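PDB 2QRD: 5'-AMP-activated protein kinase subunit beta, which probably holds the AMP-activated protein kinase heterotrimer together and directs its location and substrate choice during adaptation to limited glucose. Local coordinates for residues Leu60-Ala65 with Leu76-Arg81. Sequence-based numbering, arbitrary orientation.
Sequences LLNHLA and LSATTR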
loop_
_atom_site.group_PDB
_atom_site.type_symbol
_atom_site.label_atom_id
_atom_site.label_comp_id
_atom_site.label_asym_id
_atom_site.label_seq_id
_atom_site.Cartn_x
_atom_site.Cartn_y
_atom_site.Cartn_z
ATOM N N LEU B 60 19.321 -3.051 11.424
ATOM C CA LEU B 60 18.461 -1.866 11.295
ATOM C C LEU B 60 16.972 -2.203 11.202
ATOM O O LEU B 60 16.138 -1.360 10.826
ATOM C CB LEU B 60 18.882 -1.012 10.097
ATOM C CG LEU B 60 20.339 -0.530 10.016
ATOM C CD1 LEU B 60 20.638 0.102 8.649
ATOM C CD2 LEU B 60 20.662 0.418 11.169
ATOM N N LEU B 61 16.649 -3.442 11.537
ATOM C CA LEU B 61 15.282 -3.891 11.711
ATOM C C LEU B 61 14.540 -3.139 12.843
ATOM O O LEU B 61 15.063 -2.951 13.947
ATOM C CB LEU B 61 15.274 -5.408 11.943
ATOM C CG LEU B 61 15.001 -6.318 10.729
ATOM C CD1 LEU B 61 15.385 -5.702 9.394
ATOM C CD2 LEU B 61 15.677 -7.659 10.905
ATOM N N ASN B 62 13.323 -2.705 12.533
ATOM C CA ASN B 62 12.474 -1.924 13.433
ATOM C C ASN B 62 13.139 -0.723 14.112
ATOM O O ASN B 62 12.880 -0.411 15.259
ATOM C CB ASN B 62 11.655 -2.830 14.374
ATOM C CG ASN B 62 10.580 -3.674 13.613
ATOM O OD1 ASN B 62 10.505 -4.891 13.787
ATOM N ND2 ASN B 62 9.786 -3.026 12.752
ATOM N N HIS B 63 14.005 -0.057 13.354
ATOM C CA HIS B 63 14.425 1.310 13.622
ATOM C C HIS B 63 13.525 2.246 12.837
ATOM O O HIS B 63 13.274 2.050 11.650
ATOM C CB HIS B 63 15.884 1.528 13.191
ATOM C CG HIS B 63 16.885 0.910 14.116
ATOM N ND1 HIS B 63 17.592 1.645 15.042
ATOM C CD2 HIS B 63 17.277 -0.371 14.277
ATOM C CE1 HIS B 63 18.380 0.843 15.736
ATOM N NE2 HIS B 63 18.201 -0.387 15.296
ATOM N N LEU B 64 13.031 3.277 13.508
ATOM C CA LEU B 64 12.209 4.261 12.860
ATOM C C LEU B 64 13.007 5.057 11.789
ATOM O O LEU B 64 14.097 5.575 12.080
ATOM C CB LEU B 64 11.605 5.209 13.914
ATOM C CG LEU B 64 11.033 6.546 13.398
ATOM C CD1 LEU B 64 9.756 6.304 12.591
ATOM C CD2 LEU B 64 10.783 7.525 14.519
ATOM N N ALA B 65 12.462 5.154 10.575
ATOM C CA ALA B 65 12.917 6.151 9.608
ATOM C C ALA B 65 11.813 7.219 9.332
ATOM O O ALA B 65 10.651 7.020 9.668
ATOM C CB ALA B 65 13.422 5.485 8.303
ATOM N N LEU B 76 6.510 7.907 8.074
ATOM C CA LEU B 76 7.231 7.085 9.040
ATOM C C LEU B 76 7.374 5.679 8.474
ATOM O O LEU B 76 6.473 5.208 7.779
ATOM C CB LEU B 76 6.488 7.051 10.401
ATOM C CG LEU B 76 6.144 8.418 11.033
ATOM C CD1 LEU B 76 5.418 8.233 12.298
ATOM C CD2 LEU B 76 7.385 9.332 11.283
ATOM N N SER B 77 8.513 5.024 8.723
ATOM C CA SER B 77 8.705 3.657 8.253
ATOM C C SER B 77 9.545 2.819 9.179
ATOM O O SER B 77 10.314 3.333 9.980
ATOM C CB SER B 77 9.309 3.602 6.849
ATOM O OG SER B 77 10.517 4.343 6.736
ATOM N N ALA B 78 9.376 1.510 9.071
ATOM C CA ALA B 78 10.289 0.596 9.724
ATOM C C ALA B 78 10.330 -0.694 8.907
ATOM O O ALA B 78 9.406 -0.971 8.163
ATOM C CB ALA B 78 9.888 0.360 11.186
ATOM N N THR B 79 11.433 -1.431 9.008
ATOM C CA THR B 79 11.623 -2.678 8.269
ATOM C C THR B 79 11.512 -3.789 9.247
ATOM O O THR B 79 12.052 -3.718 10.331
ATOM C CB THR B 79 12.997 -2.740 7.542
ATOM O OG1 THR B 79 13.028 -1.740 6.519
ATOM C CG2 THR B 79 13.216 -4.099 6.857
ATOM N N THR B 80 10.783 -4.820 8.887
ATOM C CA THR B 80 10.681 -5.979 9.760
ATOM C C THR B 80 10.722 -7.255 8.918
ATOM O O THR B 80 10.462 -7.203 7.712
ATOM C CB THR B 80 9.429 -5.882 10.701
ATOM O OG1 THR B 80 9.610 -6.782 11.780
ATOM C CG2 THR B 80 8.094 -6.226 9.999
ATOM N N ARG B 81 11.081 -8.364 9.547
ATOM C CA ARG B 81 11.092 -9.688 8.925
ATOM C C ARG B 81 9.704 -10.312 9.054
ATOM O O ARG B 81 9.120 -10.321 10.140
ATOM C CB ARG B 81 12.126 -10.604 9.627
ATOM C CG ARG B 81 12.690 -11.755 8.768
ATOM C CD ARG B 81 13.753 -12.634 9.479
ATOM N NE ARG B 81 14.667 -11.899 10.368
ATOM C CZ ARG B 81 15.960 -11.620 10.124
ATOM N NH1 ARG B 81 16.545 -12.001 9.000
ATOM N NH2 ARG B 81 16.690 -10.967 11.025
HETATM O O HOH W 1 13.745 -0.230 10.349
#
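Ala65 and Ser77 form an antiparallel hydrogen-bonded pair, where the loop 60-64 runs into the first of three strands that this chain gives to an antiparallel sheet. A strand of the kinase subunit ssp2 also pairs with Ala65 and continues the sheet. This sheet belongs to the C-terminal interaction domain of the beta subunit. Ala65 N donates to Ser77 O at 2.9 Å, almost straight. Ser77 N returns a bond to Ala65 O. The methyl of Ala65 and OG of Ser77 lie on the same face, 3.5 Å from CB to OG. Next to this pair the CD1 branch of Leu64 rests on CB of Leu76.

Before Ala65, in loop 60-64, the regular pairing gives way. A water fills in: it donates to Leu60 O and His63 O and accepts from Thr79 N. Asn62 bridges back, its N reaching Thr79 O at 2.7 Å. Its CG stands anti to its own carbonyl carbon (chi1 -67°), which brings the amide over Thr80. There OD1 lies 2.9 Å from Thr80 OG1, while ND2 sits against the CB methyl of Ala78. Thr80 OG1 hydrogen-bonds Lys118 O of the kinase subunit, and Asn62 ND2 makes a weak hydrogen bond to Ser120 OG of the same subunit. Replacing Asn62 by alanine removes the amide, which would probably cost the weak bond to Ser120 of the kinase subunit and leave a gap beside the Ala78 methyl.

Leu61 splits its two methyls between two partners. CD1 meets the CG2 methyl of Thr79, whose OG1 instead bonds Thr88 on the next strand. CD2 approaches the Arg81 guanidinium obliquely, 3.5 Å from NH2.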